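Local atomic coordinates of 2-Keto-3-deoxy-(6-phospho-)gluconate aldolase (Thermoproteus tenax, PDB entry 2R91), a protein that belongs to the dihydrodipicolinate synthetase family of TIM-barrel proteins, an aldolase by name whose assembly contains four copies of the chain. Residues A5-T10 / A22-N27; E55-A60 / E87-E92; K112-L117 / V125-Y130; E157-T162 / V188-V193. All coordinates share one frame; numbering follows the deposited sequence.

Contact 1 (A5-T10 / A22-N27); sequences APVITT and ANHVKN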
# COMPACT_ATOMS: atom_id res chain seq x y z
N ALA A 5 27.54 5.97 -10.06
CA ALA A 5 26.68 5.57 -11.16
C ALA A 5 26.26 4.10 -11.05
O ALA A 5 27.11 3.22 -11.09
CB ALA A 5 27.37 5.81 -12.47
N PRO A 6 24.93 3.83 -10.95
CA PRO A 6 24.44 2.45 -11.05
C PRO A 6 24.39 2.21 -12.55
O PRO A 6 23.39 2.49 -13.24
CB PRO A 6 23.04 2.52 -10.39
CG PRO A 6 22.55 3.97 -10.75
CD PRO A 6 23.83 4.83 -10.83
N VAL A 7 25.52 1.73 -13.07
CA VAL A 7 25.78 1.70 -14.50
C VAL A 7 24.90 0.69 -15.22
O VAL A 7 24.58 -0.38 -14.69
CB VAL A 7 27.29 1.45 -14.75
CG1 VAL A 7 27.68 0.00 -14.35
CG2 VAL A 7 27.66 1.80 -16.20
N ILE A 8 24.48 1.06 -16.44
CA ILE A 8 23.74 0.13 -17.28
C ILE A 8 24.64 -1.04 -17.71
O ILE A 8 25.84 -0.88 -17.89
CB ILE A 8 23.17 0.81 -18.56
CG1 ILE A 8 24.27 1.60 -19.29
CG2 ILE A 8 21.95 1.74 -18.20
CD1 ILE A 8 23.87 2.15 -20.67
N THR A 9 24.02 -2.19 -17.93
CA THR A 9 24.67 -3.35 -18.47
C THR A 9 24.38 -3.37 -19.99
O THR A 9 23.24 -3.49 -20.41
CB THR A 9 24.13 -4.61 -17.78
OG1 THR A 9 24.40 -4.54 -16.37
CG2 THR A 9 24.76 -5.86 -18.39
N THR A 10 25.43 -3.24 -20.80
CA THR A 10 25.29 -2.97 -22.23
C THR A 10 25.29 -4.28 -23.04
O THR A 10 26.37 -4.80 -23.35
CB THR A 10 26.44 -2.08 -22.74
OG1 THR A 10 27.69 -2.67 -22.36
CG2 THR A 10 26.41 -0.64 -22.13
N ALA A 22 32.88 -0.36 -21.59
CA ALA A 22 34.10 0.36 -21.24
C ALA A 22 34.09 1.78 -21.75
O ALA A 22 34.55 2.65 -21.05
CB ALA A 22 35.36 -0.38 -21.83
N ASN A 23 33.63 1.99 -22.98
CA ASN A 23 33.55 3.33 -23.53
C ASN A 23 32.63 4.17 -22.64
O ASN A 23 32.98 5.28 -22.26
CB ASN A 23 33.00 3.29 -24.96
CG ASN A 23 32.76 4.68 -25.55
OD1 ASN A 23 33.71 5.39 -25.89
ND2 ASN A 23 31.48 5.07 -25.68
N HIS A 24 31.47 3.60 -22.32
CA HIS A 24 30.46 4.30 -21.48
C HIS A 24 31.02 4.62 -20.10
O HIS A 24 30.98 5.74 -19.65
CB HIS A 24 29.19 3.43 -21.36
CG HIS A 24 28.13 4.03 -20.47
ND1 HIS A 24 27.58 5.27 -20.71
CD2 HIS A 24 27.50 3.55 -19.36
CE1 HIS A 24 26.67 5.54 -19.78
NE2 HIS A 24 26.60 4.51 -18.95
N VAL A 25 31.60 3.63 -19.42
CA VAL A 25 32.18 3.89 -18.11
C VAL A 25 33.27 4.98 -18.13
O VAL A 25 33.33 5.86 -17.25
CB VAL A 25 32.73 2.61 -17.47
CG1 VAL A 25 33.64 2.97 -16.30
CG2 VAL A 25 31.57 1.68 -17.01
N LYS A 26 34.14 4.93 -19.13
CA LYS A 26 35.23 5.89 -19.20
C LYS A 26 34.70 7.30 -19.49
O LYS A 26 35.22 8.29 -18.97
CB LYS A 26 36.25 5.44 -20.24
CG LYS A 26 37.03 4.17 -19.78
CD LYS A 26 37.74 3.48 -20.97
CE LYS A 26 38.23 2.07 -20.61
NZ LYS A 26 38.65 1.32 -21.86
N ASN A 27 33.67 7.40 -20.33
CA ASN A 27 33.01 8.70 -20.53
C ASN A 27 32.41 9.26 -19.24
O ASN A 27 32.72 10.39 -18.82
CB ASN A 27 31.91 8.60 -21.60
CG ASN A 27 31.17 9.93 -21.77
OD1 ASN A 27 31.78 10.93 -22.13
ND2 ASN A 27 29.87 9.95 -21.48

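Contact 2 (E55-A60 / E87-E92); sequences ELTDAA and ESRGAE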
# COMPACT_ATOMS: atom_id res chain seq x y z
N GLU A 55 31.39 -11.29 -15.53
CA GLU A 55 31.87 -10.57 -16.71
C GLU A 55 31.79 -9.06 -16.50
O GLU A 55 32.69 -8.29 -16.85
CB GLU A 55 31.07 -10.94 -17.95
CG GLU A 55 31.27 -12.36 -18.38
CD GLU A 55 30.16 -12.87 -19.27
OE1 GLU A 55 29.52 -12.06 -19.96
OE2 GLU A 55 29.89 -14.08 -19.27
N LEU A 56 30.69 -8.64 -15.90
CA LEU A 56 30.47 -7.24 -15.63
C LEU A 56 31.46 -6.71 -14.58
O LEU A 56 32.02 -5.63 -14.72
CB LEU A 56 28.98 -7.10 -15.23
CG LEU A 56 28.42 -5.74 -14.89
CD1 LEU A 56 28.46 -4.84 -16.18
CD2 LEU A 56 26.98 -5.94 -14.37
N THR A 57 31.73 -7.51 -13.55
CA THR A 57 32.75 -7.18 -12.55
C THR A 57 34.12 -6.96 -13.22
O THR A 57 34.84 -6.00 -12.92
CB THR A 57 32.89 -8.33 -11.50
OG1 THR A 57 31.69 -8.42 -10.73
CG2 THR A 57 34.09 -8.13 -10.57
N ASP A 58 34.48 -7.85 -14.15
CA ASP A 58 35.78 -7.71 -14.83
C ASP A 58 35.79 -6.43 -15.64
O ASP A 58 36.77 -5.67 -15.61
CB ASP A 58 36.03 -8.89 -15.78
CG ASP A 58 36.32 -10.20 -15.06
OD1 ASP A 58 36.75 -10.20 -13.90
OD2 ASP A 58 36.12 -11.26 -15.67
N ALA A 59 34.70 -6.18 -16.38
CA ALA A 59 34.63 -4.98 -17.25
C ALA A 59 34.68 -3.71 -16.42
O ALA A 59 35.36 -2.75 -16.79
CB ALA A 59 33.37 -5.02 -18.16
N ALA A 60 33.94 -3.69 -15.30
CA ALA A 60 33.86 -2.48 -14.46
C ALA A 60 35.21 -2.20 -13.81
O ALA A 60 35.71 -1.07 -13.87
CB ALA A 60 32.74 -2.64 -13.36
N GLU A 87 35.87 -9.01 -4.73
CA GLU A 87 36.99 -8.63 -3.87
C GLU A 87 38.34 -8.93 -4.52
O GLU A 87 39.27 -8.12 -4.44
CB GLU A 87 36.87 -9.34 -2.54
CG GLU A 87 38.00 -8.95 -1.58
CD GLU A 87 37.83 -9.63 -0.25
OE1 GLU A 87 37.87 -10.87 -0.21
OE2 GLU A 87 37.60 -8.95 0.75
N SER A 88 38.45 -10.08 -5.18
CA SER A 88 39.73 -10.46 -5.81
C SER A 88 40.03 -9.58 -7.00
O SER A 88 41.21 -9.35 -7.34
CB SER A 88 39.71 -11.93 -6.24
OG SER A 88 38.95 -12.11 -7.43
N ARG A 89 38.97 -9.06 -7.63
CA ARG A 89 39.13 -8.14 -8.76
C ARG A 89 39.36 -6.67 -8.34
O ARG A 89 39.49 -5.79 -9.19
CB ARG A 89 37.94 -8.27 -9.73
CG ARG A 89 37.85 -9.65 -10.36
CD ARG A 89 39.05 -9.87 -11.25
NE ARG A 89 39.07 -11.13 -11.99
CZ ARG A 89 39.76 -12.21 -11.63
NH1 ARG A 89 40.43 -12.22 -10.49
NH2 ARG A 89 39.75 -13.30 -12.38
N GLY A 90 39.45 -6.42 -7.05
CA GLY A 90 39.80 -5.10 -6.56
C GLY A 90 38.62 -4.14 -6.32
O GLY A 90 38.82 -2.93 -6.23
N ALA A 91 37.40 -4.68 -6.24
CA ALA A 91 36.21 -3.89 -5.89
C ALA A 91 36.45 -3.27 -4.54
O ALA A 91 36.96 -3.94 -3.63
CB ALA A 91 34.96 -4.78 -5.83
N GLU A 92 36.03 -2.03 -4.36
CA GLU A 92 36.27 -1.41 -3.08
C GLU A 92 35.22 -1.85 -2.05
O GLU A 92 35.44 -1.78 -0.84
CB GLU A 92 36.40 0.11 -3.23
CG GLU A 92 35.14 0.90 -3.24
CD GLU A 92 35.42 2.42 -3.24
OE1 GLU A 92 36.44 2.88 -3.81
OE2 GLU A 92 34.58 3.14 -2.66

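Contact 3 (K112-L117 / V125-Y130); sequences KYFRDL and VFLYNY. With SO4 (sulfate ion), chain E.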
# COMPACT_ATOMS: atom_id res chain seq x y z
N LYS A 112 20.63 -13.93 8.41
CA LYS A 112 21.62 -14.95 8.06
C LYS A 112 22.23 -14.64 6.71
O LYS A 112 23.45 -14.72 6.55
CB LYS A 112 21.00 -16.37 8.04
CG LYS A 112 22.02 -17.46 7.67
CD LYS A 112 21.48 -18.87 7.93
CE LYS A 112 22.46 -19.97 7.45
NZ LYS A 112 23.83 -19.80 8.02
N TYR A 113 21.39 -14.30 5.73
CA TYR A 113 21.86 -13.89 4.41
C TYR A 113 22.95 -12.82 4.47
O TYR A 113 24.05 -12.98 3.91
CB TYR A 113 20.70 -13.37 3.54
CG TYR A 113 21.18 -12.90 2.17
CD1 TYR A 113 21.54 -13.83 1.18
CD2 TYR A 113 21.30 -11.52 1.87
CE1 TYR A 113 21.99 -13.43 -0.08
CE2 TYR A 113 21.73 -11.11 0.65
CZ TYR A 113 22.08 -12.06 -0.34
OH TYR A 113 22.51 -11.64 -1.58
N PHE A 114 22.64 -11.70 5.11
CA PHE A 114 23.63 -10.61 5.22
C PHE A 114 24.82 -10.99 6.06
O PHE A 114 25.93 -10.68 5.70
CB PHE A 114 22.98 -9.28 5.72
CG PHE A 114 22.18 -8.57 4.64
CD1 PHE A 114 22.82 -7.83 3.66
CD2 PHE A 114 20.80 -8.64 4.63
CE1 PHE A 114 22.11 -7.18 2.65
CE2 PHE A 114 20.07 -8.00 3.62
CZ PHE A 114 20.74 -7.25 2.63
N ARG A 115 24.62 -11.70 7.16
CA ARG A 115 25.79 -12.06 7.98
C ARG A 115 26.74 -13.02 7.26
O ARG A 115 27.96 -12.88 7.33
CB ARG A 115 25.33 -12.61 9.32
CG ARG A 115 24.79 -11.48 10.19
CD ARG A 115 24.02 -11.99 11.36
NE ARG A 115 23.53 -10.91 12.21
CZ ARG A 115 22.61 -11.06 13.15
NH1 ARG A 115 22.04 -12.25 13.34
NH2 ARG A 115 22.24 -10.02 13.91
N ASP A 116 26.18 -13.96 6.51
CA ASP A 116 27.01 -14.82 5.67
C ASP A 116 27.82 -14.05 4.63
O ASP A 116 28.97 -14.38 4.34
CB ASP A 116 26.14 -15.85 4.98
CG ASP A 116 25.75 -16.99 5.89
OD1 ASP A 116 26.15 -16.96 7.08
OD2 ASP A 116 25.04 -17.89 5.42
N LEU A 117 27.21 -13.03 4.05
CA LEU A 117 27.93 -12.19 3.10
C LEU A 117 29.09 -11.47 3.77
O LEU A 117 30.23 -11.43 3.25
CB LEU A 117 26.96 -11.17 2.52
CG LEU A 117 26.93 -10.92 1.03
CD1 LEU A 117 27.11 -12.23 0.23
CD2 LEU A 117 25.58 -10.22 0.70
N VAL A 125 30.71 -4.45 3.25
CA VAL A 125 29.46 -4.89 2.66
C VAL A 125 28.39 -3.79 2.83
O VAL A 125 28.18 -3.30 3.95
CB VAL A 125 28.97 -6.20 3.31
CG1 VAL A 125 27.54 -6.56 2.87
CG2 VAL A 125 29.96 -7.35 2.98
N PHE A 126 27.76 -3.39 1.73
CA PHE A 126 26.70 -2.35 1.73
C PHE A 126 25.34 -3.00 1.67
O PHE A 126 25.13 -3.98 0.92
CB PHE A 126 26.80 -1.46 0.48
CG PHE A 126 27.86 -0.38 0.56
CD1 PHE A 126 29.11 -0.62 1.11
CD2 PHE A 126 27.59 0.88 0.07
CE1 PHE A 126 30.07 0.39 1.17
CE2 PHE A 126 28.55 1.90 0.12
CZ PHE A 126 29.78 1.66 0.65
N LEU A 127 24.39 -2.44 2.42
CA LEU A 127 23.00 -2.77 2.18
C LEU A 127 22.52 -1.96 0.98
O LEU A 127 22.74 -0.75 0.91
CB LEU A 127 22.17 -2.49 3.44
CG LEU A 127 20.65 -2.38 3.21
CD1 LEU A 127 19.97 -3.70 2.85
CD2 LEU A 127 19.99 -1.70 4.44
N TYR A 128 21.91 -2.62 0.00
CA TYR A 128 21.26 -1.94 -1.11
C TYR A 128 19.76 -2.16 -0.91
O TYR A 128 19.22 -3.25 -1.19
CB TYR A 128 21.76 -2.49 -2.47
CG TYR A 128 21.03 -2.02 -3.73
CD1 TYR A 128 20.36 -0.78 -3.78
CD2 TYR A 128 21.05 -2.80 -4.87
CE1 TYR A 128 19.69 -0.38 -4.95
CE2 TYR A 128 20.40 -2.42 -6.03
CZ TYR A 128 19.73 -1.21 -6.08
OH TYR A 128 19.11 -0.89 -7.26
N ASN A 129 19.11 -1.12 -0.40
CA ASN A 129 17.72 -1.16 -0.01
C ASN A 129 16.87 -0.52 -1.12
O ASN A 129 17.22 0.54 -1.63
CB ASN A 129 17.57 -0.42 1.34
CG ASN A 129 16.20 -0.62 2.00
OD1 ASN A 129 15.45 0.35 2.22
ND2 ASN A 129 15.89 -1.84 2.35
N TYR A 130 15.80 -1.19 -1.53
CA TYR A 130 14.97 -0.72 -2.62
C TYR A 130 13.59 -1.33 -2.44
O TYR A 130 13.19 -2.26 -3.17
CB TYR A 130 15.58 -1.11 -3.98
CG TYR A 130 14.97 -0.44 -5.19
CD1 TYR A 130 13.75 0.26 -5.11
CD2 TYR A 130 15.58 -0.53 -6.43
CE1 TYR A 130 13.18 0.85 -6.24
CE2 TYR A 130 15.04 0.08 -7.55
CZ TYR A 130 13.83 0.75 -7.45
OH TYR A 130 13.31 1.35 -8.55
S SO4 E . 19.24 1.87 -9.03
O1 SO4 E . 18.75 1.51 -7.67
O2 SO4 E . 19.77 3.24 -8.88
O3 SO4 E . 20.14 0.93 -9.68
O4 SO4 E . 18.13 1.91 -10.01

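Contact 4 (E157-T162 / V188-V193); sequences ESLAHT and VRLDGV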
# COMPACT_ATOMS: atom_id res chain seq x y z
N GLU A 157 12.03 7.11 -2.04
CA GLU A 157 11.52 8.49 -2.11
C GLU A 157 11.52 9.18 -0.75
O GLU A 157 11.42 10.40 -0.67
CB GLU A 157 10.09 8.54 -2.69
CG GLU A 157 9.96 8.10 -4.15
CD GLU A 157 10.68 8.99 -5.18
OE1 GLU A 157 10.79 10.25 -5.00
OE2 GLU A 157 11.11 8.41 -6.20
N SER A 158 11.61 8.40 0.33
CA SER A 158 11.62 9.00 1.67
C SER A 158 13.06 9.41 2.13
O SER A 158 13.85 8.56 2.54
CB SER A 158 10.95 8.06 2.66
OG SER A 158 11.19 8.49 3.99
N LEU A 159 13.39 10.70 2.02
CA LEU A 159 14.72 11.15 2.42
C LEU A 159 14.99 10.88 3.91
O LEU A 159 16.11 10.58 4.31
CB LEU A 159 14.90 12.64 2.10
CG LEU A 159 16.33 13.17 2.25
CD1 LEU A 159 17.29 12.42 1.27
CD2 LEU A 159 16.35 14.73 1.95
N ALA A 160 13.94 10.98 4.73
CA ALA A 160 14.09 10.71 6.16
C ALA A 160 14.49 9.24 6.41
O ALA A 160 15.27 8.96 7.28
CB ALA A 160 12.80 11.02 6.90
N HIS A 161 13.93 8.33 5.65
CA HIS A 161 14.29 6.90 5.77
C HIS A 161 15.81 6.76 5.54
O HIS A 161 16.53 6.09 6.29
CB HIS A 161 13.44 6.11 4.74
CG HIS A 161 13.59 4.62 4.85
ND1 HIS A 161 14.65 3.93 4.29
CD2 HIS A 161 12.82 3.69 5.47
CE1 HIS A 161 14.52 2.64 4.55
NE2 HIS A 161 13.42 2.46 5.26
N THR A 162 16.31 7.44 4.50
CA THR A 162 17.74 7.39 4.18
C THR A 162 18.60 8.03 5.26
O THR A 162 19.62 7.46 5.71
CB THR A 162 18.04 8.03 2.82
OG1 THR A 162 17.18 7.47 1.84
CG2 THR A 162 19.50 7.80 2.38
N VAL A 188 21.50 17.87 2.32
CA VAL A 188 21.51 17.37 3.69
C VAL A 188 22.83 16.66 4.01
O VAL A 188 22.99 16.12 5.11
CB VAL A 188 20.29 16.45 4.03
CG1 VAL A 188 18.95 17.20 3.86
CG2 VAL A 188 20.32 15.11 3.22
N ARG A 189 23.76 16.70 3.08
CA ARG A 189 25.08 16.06 3.25
C ARG A 189 25.03 14.56 3.57
O ARG A 189 25.64 14.07 4.54
CB ARG A 189 25.98 16.83 4.27
CG ARG A 189 26.12 18.29 3.90
CD ARG A 189 27.33 18.96 4.52
NE ARG A 189 27.49 20.31 3.97
CZ ARG A 189 28.20 21.29 4.54
NH1 ARG A 189 28.85 21.08 5.69
NH2 ARG A 189 28.28 22.49 3.95
N LEU A 190 24.27 13.84 2.74
CA LEU A 190 24.46 12.39 2.67
C LEU A 190 25.88 12.20 2.13
O LEU A 190 26.50 13.15 1.65
CB LEU A 190 23.43 11.76 1.72
CG LEU A 190 21.98 11.77 2.25
CD1 LEU A 190 21.16 10.95 1.29
CD2 LEU A 190 21.93 11.18 3.67
N ASP A 191 26.40 10.97 2.16
CA ASP A 191 27.73 10.76 1.61
C ASP A 191 27.75 10.85 0.09
O ASP A 191 28.80 10.96 -0.51
CB ASP A 191 28.26 9.43 2.10
CG ASP A 191 28.44 9.45 3.57
OD1 ASP A 191 29.43 10.04 4.02
OD2 ASP A 191 27.55 8.96 4.29
N GLY A 192 26.58 10.76 -0.53
CA GLY A 192 26.54 10.86 -1.97
C GLY A 192 25.20 10.42 -2.52
O GLY A 192 24.21 10.19 -1.77
N VAL A 193 25.16 10.31 -3.84
CA VAL A 193 23.98 9.83 -4.54
C VAL A 193 24.37 8.64 -5.39
O VAL A 193 25.49 8.58 -5.88
CB VAL A 193 23.35 10.93 -5.48
CG1 VAL A 193 22.90 12.16 -4.62
CG2 VAL A 193 24.34 11.42 -6.56

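Contact 1 (A5-T10 / A22-N27)
Val7 and Ile8, just past Pro6, close on the imidazole of His24 from two directions. Ile8 lies over one face of the ring: its CD1 stands 4.3 Å from the centroid of the His24 ring, 25° off the normal and displaced toward the rim, a CH-pi contact. CG1 of the same isoleucine comes to 3.7 Å from His24 NE2. Val7 arrives at the edge instead, near the ring plane, with its CG2 3.6 Å from His24 CD2. That methyl is shared with the next residue of the helix, for Val7 CG2 also lies 4.0 Å from Val25 CG2, the two valines lying crosswise. The ring reaches Val7 and Ile8 because His24 carries CG anti to its backbone N (chi1 177°), extended away from the helix. Its rotation is fixed from further out: ND1 is hydrogen-bonded to Tyr253 OH and NE2 to Asn199 OD1, so both nitrogens of a buried ring have partners. Asn199 is a second-shell organiser as well, since its amide also bonds to Pro6 O and Ile8 N and thereby ties the chain to the ring it packs on. Val247 of helix 239-251 touches both Ile8 and His24. Taken together, the contact seats helix 18-30 against the segment that follows strand 2-6, within the first beta-alpha pair of a TIM barrel.

Contact 2 (E55-A60 / E87-E92)
A Schellman motif ends helix 76-88, and the residue just before its glycine, Arg89, turns its side chain onto the neighbouring helix 50-63 on the outside of the barrel. Gly90 takes the positive phi that the motif demands, its N bonded back to Glu87 O at 3.1 Å. Arg89 then meets two successive residues of helix 50-63. Its aliphatic part runs transversely over Thr57, with Thr57 CG2 3.9 Å from Arg89 CB and 4.1 Å from Arg89 CG. Thr57 can offer this methyl because CG2 is anti to its backbone N, while its OG1 is hydrogen-bonded to Lys53 O within the same helix. The arginine chain bends about its CB-CG bond, bringing NE to 3.1 Å from Asp58 OD1 in a salt bridge. The bond is not straight, 141° at the hydrogen. It arrives on the syn side of OD1, 28° out of the carboxylate plane, whereas OD1 lies at the guanidinium edge, near its plane; the two flat groups are 21° apart. Asp58 OD1 also has a hydrogen bond with Tyr85 OH, which makes a weak one with Arg89 NE. The chemistry is thus that of a single-point ion pair through NE, rather than the two-pronged grip of paired oxygens and nitrogens. Off-linear and near the protein surface, it probably adds modest electrostatic attraction to the methyl-methylene packing beneath it.

Contact 3 (K112-L117 / V125-Y130)
Phe114 and Leu127 carry the apolar side of this contact: Phe114 CZ meets Leu127 CD1 at 3.6 Å and CE1 of the same ring lies 4.1 Å from it, so the methyl approaches that end of the ring at a slant. Leu127 holds CG anti to the backbone N (chi1 162°), which swings CD1 to the ring although its CB does not point straight at the helix. Tyr113 CD2 stands 4.0 Å above one face of the Phe114 ring, over its centre. Further along, Val125 CG2 packs 4.1 Å from Leu117 O. The polar interactions lie away from this interface. Tyr128 OH donates to sulfate O1, modelled at 2.5 Å, a very short separation whose exact value is doubtful; the same hydroxyl is also hydrogen-bonded to Thr41 OG1. Sulfate O1 lies at the edge of the Tyr128 ring, near its plane; the anion, probably from the crystallisation liquor, is also hydrogen-bonded to Thr42, Lys153 and Thr155. On the helix, Lys112 NZ forms a weak salt bridge with Asp116 OD2 at 3.4 Å. Helix 107-120 thus packs on strand 125-129, the second strand of its beta-alpha-beta unit; helix 76-88 touches Leu117, and strands 93-96 and 149-154 flank 125-129 in the barrel.

Contact 4 (E157-T162 / V188-V193)
Leu159 points its end at Val188, tip to tip, where the first turn of helix 159-168 meets the chain leaving helix 182-187 for strand 192-193, the eighth strand of the TIM barrel. Leu159 CD2 lies 4.1 Å from Val188 CG1 and 4.2 Å from Val188 CG2, so one methyl faces both branches of the valine. Its other methyl serves a different neighbour: Leu159 CD1 is 4.1 Å from Leu190 CD1, and the two leucine side chains run alongside each other in opposite senses. Leu190 CD1 has a second neighbour, for Thr162 lies across Leu190 at about a right angle and sets its CG2 3.7 Å from that methyl. Thr162 achieves this by holding CG2 anti to its backbone N; OG1 then lies beside that nitrogen, where it is hydrogen-bonded to Asp154 OD2 and Asn176 ND2. The threonine therefore faces two ways, apolar to Leu190 and polar to the strands. Arg189 lies between the two packing residues in sequence; it ends helix 182-187 in a Schellman motif, with positive phi, and its side chain forms a salt bridge with Glu218 of the third subunit. Leu159 also packs on Leu159 of that subunit, so this apolar patch continues into the interface with it. At the start of helix 159-168, Ser158 is the N-cap: its OG accepts from His161 N at 3.2 Å, with 153° at the hydrogen.

How the contacts relate
The four contacts follow one another along the chain in series, each closing before the next opens, as expected for a barrel built from successive strands and helices. Contacts 1 and 2 have centres 14 Å apart and touch through Thr9, in the loop after strand 2-6, and Leu56 of helix 50-63. Contacts 3 and 4, with centres 19 Å apart, come close at Asn129 and His161. Contacts 2 and 4 are the most separated, at 27 Å between centres. Strands 2-6 and 192-193 of contacts 1 and 4 lie together where the barrel closes. The contacts thus join outer helices to each other and to the barrel wall at separate points round it, with contacts 3 and 4 also at subunit interfaces of the four-chain assembly.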